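Local coordinates for protein CDP-glucose 4,6-dehydratase (Salmonella enterica subsp. enterica serovar Typhi, PDB 1WVG) that catalyses the NAD(+)-dependent dehydration of CDP-D-glucose to CDP-4-dehydro-6-deoxy-D-glucose, an early step in making a dideoxy sugar of the lipopolysaccharide O-antigen, at residues 196-208 with 322-336. Numbering follows the deposited sequence.
Sequences VIGGGDWAKDRLI and LTETLSRIVKWHKAW. With CXY (cytidine-5'-diphospho-beta-D-xylose), chain D; APR (adenosine-5-diphosphoribose), chain C.
Ile-329 and Ile-197 cross at about a right angle where the loop leaving a strand of the Rossmann-fold sheet packs on helix 322-337. Ile-197 sets CG1 between its own N and carbonyl carbon (chi1 50°), which carries CD1 into a nest of methyls: Thr-325 CG2 at 3.5 Å, Leu-326 CD2 and Ile-329 CD1. Ile-329, branched at CB, reaches two ways: CG1 lies against Gly-198 CA, and CG2 meets Ile-208 CG2. Leu-326 CD2 also touches Ile-208 CD1, tying in the start of helix 207-216. Glycines suit the next turn of the loop because the Trp-332 indole lies flat against their backbone; Gly-200 N sits 3.4 Å above the ring plane, and Gly-199 CA comes within 3.6 Å of Trp-332 CD2. Trp-332 NE1 is hydrogen-bonded to Ser-346 OG. Trp-202 then brings its CH2 to the rim of Trp-332 and turns an edge to the face of Trp-336, an edge-to-face pair with planes at 62° and CZ2 3.9 Å from Trp-336 CH2. The same loop continues into the active site, where Asp-201 OD1 forms a salt bridge with Arg-206 NH1, consistent with fixing the guanidinium. The arginine spans both ligands: NE donates to O2' of CDP-xylose, while NH1 and NH2 both grip O1B of ADP-ribose. Between loop and helix, one water links Gly-200 N, whose hydrogen it accepts at 3.2 Å, to His-333 ND1 at 2.6 Å.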
ATOM      1  N   VAL A 196     -21.778  18.536   2.737  1.00 23.64           N
ATOM      2  CA  VAL A 196     -22.512  19.667   2.184  1.00 20.47           C
ATOM      3  C   VAL A 196     -23.312  20.361   3.252  1.00 26.03           C
ATOM      4  O   VAL A 196     -24.027  19.733   4.018  1.00 27.21           O
ATOM      5  CB  VAL A 196     -23.520  19.322   1.072  1.00 20.65           C
ATOM      6  CG1 VAL A 196     -22.793  19.019  -0.214  1.00 17.60           C
ATOM      7  CG2 VAL A 196     -24.409  18.144   1.457  1.00 19.16           C
ATOM      8  N   ILE A 197     -23.184  21.667   3.255  1.00 23.36           N
ATOM      9  CA  ILE A 197     -23.900  22.527   4.154  1.00 23.22           C
ATOM     10  C   ILE A 197     -24.465  23.622   3.293  1.00 22.48           C
ATOM     11  O   ILE A 197     -23.820  24.057   2.340  1.00 20.77           O
ATOM     12  CB  ILE A 197     -22.975  23.072   5.237  1.00 18.40           C
ATOM     13  CG1 ILE A 197     -21.715  23.661   4.617  1.00 19.93           C
ATOM     14  CG2 ILE A 197     -22.589  21.921   6.142  1.00 15.86           C
ATOM     15  CD1 ILE A 197     -20.986  24.675   5.511  1.00 22.64           C
ATOM     16  N   GLY A 198     -25.685  24.053   3.566  1.00 21.93           N
ATOM     17  CA  GLY A 198     -26.255  25.142   2.756  1.00 20.19           C
ATOM     18  C   GLY A 198     -27.629  25.527   3.312  1.00 32.86           C
ATOM     19  O   GLY A 198     -28.156  24.851   4.222  1.00 30.87           O
ATOM     20  N   GLY A 199     -28.225  26.598   2.795  1.00 25.54           N
ATOM     21  CA  GLY A 199     -29.553  26.906   3.308  1.00 20.23           C
ATOM     22  C   GLY A 199     -30.503  25.797   2.831  1.00 26.84           C
ATOM     23  O   GLY A 199     -30.318  25.248   1.737  1.00 32.21           O
ATOM     24  N   GLY A 200     -31.507  25.427   3.633  1.00 26.75           N
ATOM     25  CA  GLY A 200     -32.459  24.414   3.168  1.00 21.87           C
ATOM     26  C   GLY A 200     -32.292  22.959   3.593  1.00 31.34           C
ATOM     27  O   GLY A 200     -32.955  22.096   2.984  1.00 32.80           O
ATOM     28  N   ASP A 201     -31.449  22.664   4.608  1.00 24.57           N
ATOM     29  CA  ASP A 201     -31.246  21.284   5.070  1.00 25.76           C
ATOM     30  C   ASP A 201     -31.787  21.049   6.455  1.00 31.58           C
ATOM     31  O   ASP A 201     -31.320  21.667   7.441  1.00 31.79           O
ATOM     32  CB  ASP A 201     -29.780  20.814   5.054  1.00 28.46           C
ATOM     33  CG  ASP A 201     -29.576  19.331   5.330  1.00 31.97           C
ATOM     34  OD1 ASP A 201     -28.484  18.881   5.672  1.00 32.97           O
ATOM     35  OD2 ASP A 201     -30.639  18.560   5.145  1.00 21.23           O
ATOM     36  N   TRP A 202     -32.750  20.118   6.510  1.00 28.03           N
ATOM     37  CA  TRP A 202     -33.384  19.812   7.780  1.00 28.47           C
ATOM     38  C   TRP A 202     -33.011  18.473   8.326  1.00 31.18           C
ATOM     39  O   TRP A 202     -33.531  18.132   9.386  1.00 24.88           O
ATOM     40  CB  TRP A 202     -34.922  20.084   7.856  1.00 27.23           C
ATOM     41  CG  TRP A 202     -35.188  21.558   7.964  1.00 28.95           C
ATOM     42  CD1 TRP A 202     -35.276  22.287   9.118  1.00 30.92           C
ATOM     43  CD2 TRP A 202     -35.323  22.504   6.883  1.00 30.05           C
ATOM     44  NE1 TRP A 202     -35.480  23.624   8.830  1.00 27.08           N
ATOM     45  CE2 TRP A 202     -35.516  23.790   7.467  1.00 28.49           C
ATOM     46  CE3 TRP A 202     -35.337  22.387   5.485  1.00 28.71           C
ATOM     47  CZ2 TRP A 202     -35.706  24.936   6.686  1.00 31.28           C
ATOM     48  CZ3 TRP A 202     -35.549  23.526   4.723  1.00 24.66           C
ATOM     49  CH2 TRP A 202     -35.713  24.791   5.306  1.00 27.88           C
ATOM     50  N   ALA A 203     -32.134  17.734   7.606  1.00 27.40           N
ATOM     51  CA  ALA A 203     -31.690  16.405   8.026  1.00 19.07           C
ATOM     52  C   ALA A 203     -31.464  16.326   9.530  1.00 38.26           C
ATOM     53  O   ALA A 203     -31.015  17.306  10.133  1.00 34.18           O
ATOM     54  CB  ALA A 203     -30.398  15.975   7.328  1.00 20.60           C
ATOM     55  N   LYS A 204     -31.756  15.156  10.129  1.00 34.79           N
ATOM     56  CA  LYS A 204     -31.582  14.962  11.566  1.00 37.09           C
ATOM     57  C   LYS A 204     -30.121  14.692  11.941  1.00 35.85           C
ATOM     58  O   LYS A 204     -29.414  14.004  11.197  1.00 24.13           O
ATOM     59  CB  LYS A 204     -32.560  13.969  12.233  1.00 42.20           C
ATOM     60  CG  LYS A 204     -34.047  14.286  12.049  1.00100.00           C
ATOM     61  CD  LYS A 204     -34.555  15.484  12.852  1.00100.00           C
ATOM     62  CE  LYS A 204     -35.764  16.179  12.223  1.00100.00           C
ATOM     63  NZ  LYS A 204     -36.080  15.730  10.849  1.00 79.76           N
ATOM     64  N   ASP A 205     -29.702  15.261  13.089  1.00 26.45           N
ATOM     65  CA  ASP A 205     -28.369  15.141  13.651  1.00 25.99           C
ATOM     66  C   ASP A 205     -27.239  15.824  12.891  1.00 29.93           C
ATOM     67  O   ASP A 205     -26.080  15.787  13.334  1.00 27.05           O
ATOM     68  CB  ASP A 205     -28.031  13.683  13.966  1.00 40.65           C
ATOM     69  CG  ASP A 205     -28.765  13.199  15.180  1.00 62.24           C
ATOM     70  OD1 ASP A 205     -29.059  13.922  16.128  1.00 56.90           O
ATOM     71  OD2 ASP A 205     -29.062  11.926  15.090  1.00 49.62           O
ATOM     72  N   ARG A 206     -27.546  16.462  11.763  1.00 24.61           N
ATOM     73  CA  ARG A 206     -26.475  17.120  11.027  1.00 24.26           C
ATOM     74  C   ARG A 206     -26.135  18.372  11.784  1.00 31.54           C
ATOM     75  O   ARG A 206     -26.997  18.928  12.446  1.00 30.35           O
ATOM     76  CB  ARG A 206     -26.771  17.338   9.543  1.00 34.21           C
ATOM     77  CG  ARG A 206     -26.924  16.025   8.741  1.00 20.27           C
ATOM     78  CD  ARG A 206     -26.851  16.325   7.239  1.00 21.23           C
ATOM     79  NE  ARG A 206     -26.918  15.151   6.392  1.00 28.60           N
ATOM     80  CZ  ARG A 206     -27.446  15.141   5.160  1.00 54.85           C
ATOM     81  NH1 ARG A 206     -27.981  16.219   4.581  1.00 27.31           N
ATOM     82  NH2 ARG A 206     -27.446  14.012   4.459  1.00 16.67           N
ATOM     83  N   LEU A 207     -24.885  18.779  11.710  1.00 23.69           N
ATOM     84  CA  LEU A 207     -24.366  19.910  12.439  1.00 24.81           C
ATOM     85  C   LEU A 207     -25.015  21.265  12.256  1.00 27.96           C
ATOM     86  O   LEU A 207     -25.480  21.881  13.201  1.00 28.31           O
ATOM     87  CB  LEU A 207     -22.853  20.021  12.250  1.00 23.72           C
ATOM     88  CG  LEU A 207     -22.248  21.131  13.103  1.00 32.62           C
ATOM     89  CD1 LEU A 207     -22.328  20.733  14.587  1.00 28.01           C
ATOM     90  CD2 LEU A 207     -20.811  21.409  12.649  1.00 19.19           C
ATOM     91  N   ILE A 208     -24.994  21.740  11.031  1.00 30.69           N
ATOM     92  CA  ILE A 208     -25.554  23.038  10.703  1.00 25.14           C
ATOM     93  C   ILE A 208     -27.052  23.102  10.915  1.00 30.68           C
ATOM     94  O   ILE A 208     -27.553  24.082  11.462  1.00 34.32           O
ATOM     95  CB  ILE A 208     -25.200  23.389   9.285  1.00 22.36           C
ATOM     96  CG1 ILE A 208     -23.687  23.604   9.234  1.00 16.89           C
ATOM     97  CG2 ILE A 208     -25.972  24.634   8.906  1.00 19.09           C
ATOM     98  CD1 ILE A 208     -23.277  24.960   9.836  1.00 34.22           C
ATOM     99  N   LEU A 322     -15.237  28.619   3.231  1.00 25.10           N
ATOM    100  CA  LEU A 322     -15.985  28.200   4.397  1.00 21.53           C
ATOM    101  C   LEU A 322     -16.675  29.390   5.063  1.00 32.20           C
ATOM    102  O   LEU A 322     -17.852  29.426   5.432  1.00 27.27           O
ATOM    103  CB  LEU A 322     -15.032  27.463   5.368  1.00 19.70           C
ATOM    104  CG  LEU A 322     -15.770  26.960   6.595  1.00 20.80           C
ATOM    105  CD1 LEU A 322     -17.037  26.254   6.134  1.00 21.93           C
ATOM    106  CD2 LEU A 322     -14.933  25.978   7.395  1.00 21.23           C
ATOM    107  N   THR A 323     -15.913  30.430   5.252  1.00 27.98           N
ATOM    108  CA  THR A 323     -16.542  31.546   5.893  1.00 22.00           C
ATOM    109  C   THR A 323     -17.669  32.157   5.079  1.00 32.52           C
ATOM    110  O   THR A 323     -18.744  32.509   5.591  1.00 33.37           O
ATOM    111  CB  THR A 323     -15.467  32.558   6.282  1.00 34.98           C
ATOM    112  OG1 THR A 323     -14.490  31.840   7.010  1.00 50.86           O
ATOM    113  CG2 THR A 323     -16.074  33.645   7.159  1.00 50.18           C
ATOM    114  N   GLU A 324     -17.409  32.304   3.795  1.00 28.83           N
ATOM    115  CA  GLU A 324     -18.390  32.889   2.907  1.00 28.89           C
ATOM    116  C   GLU A 324     -19.604  31.993   2.919  1.00 39.67           C
ATOM    117  O   GLU A 324     -20.760  32.406   3.073  1.00 33.86           O
ATOM    118  CB  GLU A 324     -17.774  32.995   1.500  1.00 30.30           C
ATOM    119  CG  GLU A 324     -18.762  32.582   0.404  1.00 46.22           C
ATOM    120  CD  GLU A 324     -19.531  33.762  -0.122  1.00 67.23           C
ATOM    121  OE1 GLU A 324     -20.457  34.279   0.490  1.00100.00           O
ATOM    122  OE2 GLU A 324     -19.109  34.149  -1.302  1.00 50.45           O
ATOM    123  N   THR A 325     -19.286  30.718   2.796  1.00 29.14           N
ATOM    124  CA  THR A 325     -20.297  29.723   2.837  1.00 22.59           C
ATOM    125  C   THR A 325     -21.145  29.890   4.125  1.00 35.70           C
ATOM    126  O   THR A 325     -22.353  30.098   4.050  1.00 30.67           O
ATOM    127  CB  THR A 325     -19.596  28.372   2.630  1.00 26.50           C
ATOM    128  OG1 THR A 325     -19.267  28.273   1.240  1.00 29.23           O
ATOM    129  CG2 THR A 325     -20.470  27.205   3.090  1.00 25.92           C
ATOM    130  N   LEU A 326     -20.537  29.869   5.323  1.00 25.23           N
ATOM    131  CA  LEU A 326     -21.280  30.031   6.569  1.00 21.53           C
ATOM    132  C   LEU A 326     -22.120  31.297   6.573  1.00 28.34           C
ATOM    133  O   LEU A 326     -23.263  31.370   7.034  1.00 23.46           O
ATOM    134  CB  LEU A 326     -20.289  30.021   7.738  1.00 22.92           C
ATOM    135  CG  LEU A 326     -19.743  28.622   7.978  1.00 24.59           C
ATOM    136  CD1 LEU A 326     -18.876  28.648   9.224  1.00 25.61           C
ATOM    137  CD2 LEU A 326     -20.879  27.606   8.149  1.00 23.29           C
ATOM    138  N   SER A 327     -21.547  32.324   6.011  1.00 23.13           N
ATOM    139  CA  SER A 327     -22.268  33.554   5.971  1.00 29.73           C
ATOM    140  C   SER A 327     -23.559  33.451   5.171  1.00 30.38           C
ATOM    141  O   SER A 327     -24.623  33.899   5.595  1.00 33.41           O
ATOM    142  CB  SER A 327     -21.374  34.642   5.463  1.00 25.42           C
ATOM    143  OG  SER A 327     -22.211  35.737   5.174  1.00 57.59           O
ATOM    144  N   ARG A 328     -23.452  32.825   4.008  1.00 29.31           N
ATOM    145  CA  ARG A 328     -24.573  32.618   3.117  1.00 27.77           C
ATOM    146  C   ARG A 328     -25.634  31.727   3.715  1.00 24.70           C
ATOM    147  O   ARG A 328     -26.807  31.961   3.467  1.00 31.42           O
ATOM    148  CB  ARG A 328     -24.127  32.019   1.793  1.00 25.30           C
ATOM    149  CG  ARG A 328     -23.555  33.075   0.869  1.00 18.69           C
ATOM    150  CD  ARG A 328     -22.812  32.463  -0.319  1.00 36.03           C
ATOM    151  NE  ARG A 328     -22.369  33.440  -1.327  1.00 30.24           N
ATOM    152  CZ  ARG A 328     -23.172  34.147  -2.159  1.00 33.23           C
ATOM    153  NH1 ARG A 328     -24.496  34.024  -2.157  1.00 29.44           N
ATOM    154  NH2 ARG A 328     -22.631  34.993  -3.032  1.00 36.87           N
ATOM    155  N   ILE A 329     -25.245  30.712   4.489  1.00 15.72           N
ATOM    156  CA  ILE A 329     -26.244  29.830   5.112  1.00 21.47           C
ATOM    157  C   ILE A 329     -27.133  30.602   6.083  1.00 30.13           C
ATOM    158  O   ILE A 329     -28.342  30.362   6.213  1.00 29.43           O
ATOM    159  CB  ILE A 329     -25.560  28.741   5.919  1.00 23.57           C
ATOM    160  CG1 ILE A 329     -24.931  27.775   4.952  1.00 35.07           C
ATOM    161  CG2 ILE A 329     -26.485  27.935   6.809  1.00 14.22           C
ATOM    162  CD1 ILE A 329     -24.185  26.682   5.710  1.00 58.78           C
ATOM    163  N   VAL A 330     -26.466  31.514   6.797  1.00 36.09           N
ATOM    164  CA  VAL A 330     -27.092  32.365   7.792  1.00 37.20           C
ATOM    165  C   VAL A 330     -28.103  33.302   7.170  1.00 32.70           C
ATOM    166  O   VAL A 330     -29.244  33.433   7.572  1.00 34.32           O
ATOM    167  CB  VAL A 330     -26.030  33.199   8.456  1.00 46.64           C
ATOM    168  CG1 VAL A 330     -26.702  34.474   8.962  1.00 45.29           C
ATOM    169  CG2 VAL A 330     -25.406  32.388   9.601  1.00 47.90           C
ATOM    170  N   LYS A 331     -27.644  33.967   6.159  1.00 27.40           N
ATOM    171  CA  LYS A 331     -28.478  34.857   5.443  1.00 21.77           C
ATOM    172  C   LYS A 331     -29.677  34.115   4.970  1.00 29.06           C
ATOM    173  O   LYS A 331     -30.789  34.585   5.144  1.00 35.55           O
ATOM    174  CB  LYS A 331     -27.731  35.422   4.263  1.00 28.17           C
ATOM    175  CG  LYS A 331     -27.015  36.689   4.694  1.00 56.44           C
ATOM    176  CD  LYS A 331     -26.131  37.335   3.642  1.00 59.89           C
ATOM    177  CE  LYS A 331     -25.069  38.208   4.301  1.00 43.77           C
ATOM    178  NZ  LYS A 331     -24.035  38.687   3.353  1.00100.00           N
ATOM    179  N   TRP A 332     -29.445  32.958   4.372  1.00 26.31           N
ATOM    180  CA  TRP A 332     -30.549  32.163   3.829  1.00 28.66           C
ATOM    181  C   TRP A 332     -31.563  31.786   4.881  1.00 28.43           C
ATOM    182  O   TRP A 332     -32.775  31.955   4.722  1.00 30.14           O
ATOM    183  CB  TRP A 332     -30.091  30.916   3.014  1.00 25.92           C
ATOM    184  CG  TRP A 332     -31.122  30.216   2.145  1.00 26.12           C
ATOM    185  CD1 TRP A 332     -31.238  30.254   0.759  1.00 25.83           C
ATOM    186  CD2 TRP A 332     -32.163  29.333   2.591  1.00 23.65           C
ATOM    187  NE1 TRP A 332     -32.270  29.442   0.308  1.00 23.48           N
ATOM    188  CE2 TRP A 332     -32.846  28.866   1.424  1.00 25.79           C
ATOM    189  CE3 TRP A 332     -32.588  28.920   3.853  1.00 24.94           C
ATOM    190  CZ2 TRP A 332     -33.944  28.031   1.538  1.00 23.30           C
ATOM    191  CZ3 TRP A 332     -33.652  28.056   3.940  1.00 26.53           C
ATOM    192  CH2 TRP A 332     -34.317  27.622   2.801  1.00 28.38           C
ATOM    193  N   HIS A 333     -31.062  31.251   5.969  1.00 28.33           N
ATOM    194  CA  HIS A 333     -31.937  30.823   7.027  1.00 32.90           C
ATOM    195  C   HIS A 333     -32.842  31.936   7.554  1.00 47.04           C
ATOM    196  O   HIS A 333     -34.050  31.759   7.739  1.00 49.47           O
ATOM    197  CB  HIS A 333     -31.156  30.135   8.139  1.00 31.81           C
ATOM    198  CG  HIS A 333     -32.027  29.229   8.917  1.00 32.86           C
ATOM    199  ND1 HIS A 333     -32.473  28.035   8.378  1.00 34.40           N
ATOM    200  CD2 HIS A 333     -32.497  29.357  10.193  1.00 26.18           C
ATOM    201  CE1 HIS A 333     -33.215  27.456   9.332  1.00 34.35           C
ATOM    202  NE2 HIS A 333     -33.237  28.227  10.436  1.00 30.18           N
ATOM    203  N   LYS A 334     -32.243  33.091   7.798  1.00 33.12           N
ATOM    204  CA  LYS A 334     -32.958  34.238   8.305  1.00 31.97           C
ATOM    205  C   LYS A 334     -34.015  34.727   7.318  1.00 40.45           C
ATOM    206  O   LYS A 334     -35.156  34.970   7.706  1.00 38.09           O
ATOM    207  CB  LYS A 334     -31.992  35.329   8.743  1.00 29.67           C
ATOM    208  CG  LYS A 334     -31.206  34.902   9.972  1.00 39.42           C
ATOM    209  CD  LYS A 334     -30.325  36.011  10.555  1.00 25.14           C
ATOM    210  CE  LYS A 334     -29.814  35.693  11.964  1.00 39.72           C
ATOM    211  NZ  LYS A 334     -29.152  36.832  12.613  1.00 42.04           N
ATOM    212  N   ALA A 335     -33.647  34.862   6.043  1.00 31.47           N
ATOM    213  CA  ALA A 335     -34.610  35.310   5.047  1.00 34.83           C
ATOM    214  C   ALA A 335     -35.874  34.462   5.082  1.00 40.75           C
ATOM    215  O   ALA A 335     -37.003  34.939   5.015  1.00 41.43           O
ATOM    216  CB  ALA A 335     -33.989  35.277   3.665  1.00 30.67           C
ATOM    217  N   TRP A 336     -35.631  33.172   5.204  1.00 29.82           N
ATOM    218  CA  TRP A 336     -36.668  32.200   5.251  1.00 29.15           C
ATOM    219  C   TRP A 336     -37.553  32.515   6.417  1.00 34.62           C
ATOM    220  O   TRP A 336     -38.780  32.554   6.342  1.00 33.32           O
ATOM    221  CB  TRP A 336     -36.022  30.831   5.528  1.00 30.09           C
ATOM    222  CG  TRP A 336     -37.070  29.799   5.767  1.00 28.33           C
ATOM    223  CD1 TRP A 336     -38.068  29.500   4.894  1.00 27.98           C
ATOM    224  CD2 TRP A 336     -37.274  28.979   6.930  1.00 26.44           C
ATOM    225  NE1 TRP A 336     -38.864  28.522   5.419  1.00 23.88           N
ATOM    226  CE2 TRP A 336     -38.409  28.178   6.666  1.00 25.18           C
ATOM    227  CE3 TRP A 336     -36.599  28.818   8.141  1.00 29.46           C
ATOM    228  CZ2 TRP A 336     -38.913  27.264   7.597  1.00 23.25           C
ATOM    229  CZ3 TRP A 336     -37.080  27.903   9.051  1.00 32.01           C
ATOM    230  CH2 TRP A 336     -38.216  27.130   8.780  1.00 34.03           C
TER
HETATM  231  O1B CXY D 401     -20.310  13.659   8.611  1.00 29.16           O
HETATM  232  PB  CXY D 401     -21.773  13.291   8.762  1.00 28.73           P
HETATM  233  O2B CXY D 401     -22.037  12.225   9.792  1.00 25.77           O
HETATM  234  O1' CXY D 401     -22.369  12.818   7.304  1.00 29.67           O
HETATM  235  O3A CXY D 401     -22.295  14.706   9.099  1.00 26.46           O
HETATM  236  PA  CXY D 401     -22.901  15.349  10.487  1.00 28.73           P
HETATM  237  O1A CXY D 401     -23.295  16.736  10.122  1.00 18.54           O
HETATM  238  O2A CXY D 401     -24.004  14.521  11.020  1.00 23.86           O
HETATM  239  O5D CXY D 401     -21.641  15.254  11.457  1.00 35.02           O
HETATM  240  C5D CXY D 401     -20.576  16.195  11.268  1.00 35.54           C
HETATM  241  C4D CXY D 401     -19.696  16.176  12.495  1.00 27.79           C
HETATM  242  O4D CXY D 401     -20.271  17.089  13.462  1.00 23.69           O
HETATM  243  C3D CXY D 401     -19.482  14.835  13.196  1.00 19.35           C
HETATM  244  O3D CXY D 401     -18.155  14.638  13.803  1.00 26.15           O
HETATM  245  C2D CXY D 401     -20.596  14.958  14.251  1.00 18.82           C
HETATM  246  O2D CXY D 401     -20.298  14.075  15.336  1.00 26.64           O
HETATM  247  C1D CXY D 401     -20.422  16.400  14.667  1.00 25.69           C
HETATM  248  N1  CXY D 401     -21.583  16.958  15.366  1.00 22.25           N
HETATM  249  C6  CXY D 401     -22.813  17.028  14.732  1.00 32.21           C
HETATM  250  C5  CXY D 401     -23.875  17.537  15.305  1.00 41.10           C
HETATM  251  C4  CXY D 401     -23.831  18.033  16.637  1.00 39.91           C
HETATM  252  N3  CXY D 401     -22.558  17.952  17.226  1.00 18.64           N
HETATM  253  C2  CXY D 401     -21.411  17.424  16.656  1.00 32.34           C
HETATM  254  N4  CXY D 401     -24.776  18.495  17.266  1.00 28.90           N
HETATM  255  O2  CXY D 401     -20.327  17.362  17.245  1.00 24.87           O
HETATM  256  C1' CXY D 401     -22.816  13.896   6.500  1.00 32.29           C
HETATM  257  C2' CXY D 401     -24.066  13.411   5.808  1.00 33.86           C
HETATM  258  C3' CXY D 401     -23.657  12.219   4.964  1.00 26.04           C
HETATM  259  C4' CXY D 401     -22.593  12.631   3.947  1.00 20.22           C
HETATM  260  C5' CXY D 401     -21.402  13.247   4.669  1.00 17.17           C
HETATM  261  O2' CXY D 401     -25.069  12.980   6.752  1.00 26.37           O
HETATM  262  O3' CXY D 401     -24.794  11.754   4.214  1.00 21.96           O
HETATM  263  O4' CXY D 401     -22.193  11.502   3.172  1.00 28.08           O
HETATM  264  O5' CXY D 401     -21.823  14.321   5.516  1.00 29.32           O
HETATM  265  N1  APR C 400     -36.413   5.143  -2.381  1.00 23.39           N
HETATM  266  C2  APR C 400     -36.360   6.336  -3.021  1.00 18.70           C
HETATM  267  N3  APR C 400     -35.860   7.459  -2.604  1.00 16.60           N
HETATM  268  C4  APR C 400     -35.312   7.339  -1.377  1.00 16.67           C
HETATM  269  C5  APR C 400     -35.254   6.221  -0.606  1.00 16.61           C
HETATM  270  C6  APR C 400     -35.863   5.045  -1.141  1.00 22.54           C
HETATM  271  N6  APR C 400     -35.895   3.825  -0.578  1.00 20.22           N
HETATM  272  N7  APR C 400     -34.591   6.481   0.586  1.00 16.14           N
HETATM  273  C8  APR C 400     -34.277   7.766   0.515  1.00 11.23           C
HETATM  274  N9  APR C 400     -34.690   8.328  -0.653  1.00 26.91           N
HETATM  275  C1' APR C 400     -34.558   9.701  -1.111  1.00 22.70           C
HETATM  276  C2' APR C 400     -35.303  10.647  -0.210  1.00 25.25           C
HETATM  277  O2' APR C 400     -36.713  10.564  -0.467  1.00 27.03           O
HETATM  278  C3' APR C 400     -34.676  11.963  -0.676  1.00 16.08           C
HETATM  279  O3' APR C 400     -35.148  12.499  -1.921  1.00 21.69           O
HETATM  280  O4' APR C 400     -33.231  10.096  -0.968  1.00 22.99           O
HETATM  281  C4' APR C 400     -33.194  11.514  -0.789  1.00 13.81           C
HETATM  282  C5' APR C 400     -32.377  11.715   0.452  1.00 16.41           C
HETATM  283  O5' APR C 400     -32.210  13.143   0.630  1.00 24.68           O
HETATM  284  PA  APR C 400     -31.702  13.778   2.041  1.00 26.37           P
HETATM  285  O1A APR C 400     -32.090  12.931   3.244  1.00 22.94           O
HETATM  286  O2A APR C 400     -31.983  15.298   2.004  1.00 25.08           O
HETATM  287  O3A APR C 400     -30.144  13.588   1.905  1.00 23.39           O
HETATM  288  PB  APR C 400     -29.118  14.464   0.997  1.00 22.84           P
HETATM  289  O1B APR C 400     -28.291  15.274   1.967  1.00 28.18           O
HETATM  290  O2B APR C 400     -29.821  15.159  -0.155  1.00 28.55           O
HETATM  291  O5D APR C 400     -28.306  13.279   0.309  1.00 39.81           O
HETATM  292  C5D APR C 400     -28.400  13.139  -1.118  1.00 35.08           C
HETATM  293  O4D APR C 400     -26.002  12.585  -1.427  1.00 28.91           O
HETATM  294  O1D APR C 400     -24.538  12.669   0.396  1.00 34.29           O
HETATM  295  C1D APR C 400     -25.304  11.809  -0.495  1.00 40.39           C
HETATM  296  O2D APR C 400     -25.952   9.819   0.779  1.00 30.88           O
HETATM  297  C2D APR C 400     -26.376  11.113   0.309  1.00 39.79           C
HETATM  298  O3D APR C 400     -27.014   9.683  -1.488  1.00 34.05           O
HETATM  299  C3D APR C 400     -27.431  10.825  -0.743  1.00 80.62           C
HETATM  300  C4D APR C 400     -27.382  12.106  -1.544  1.00 45.62           C
HETATM  301  O   HOH W   1     -31.853  26.223   6.675  1.00 30.87           O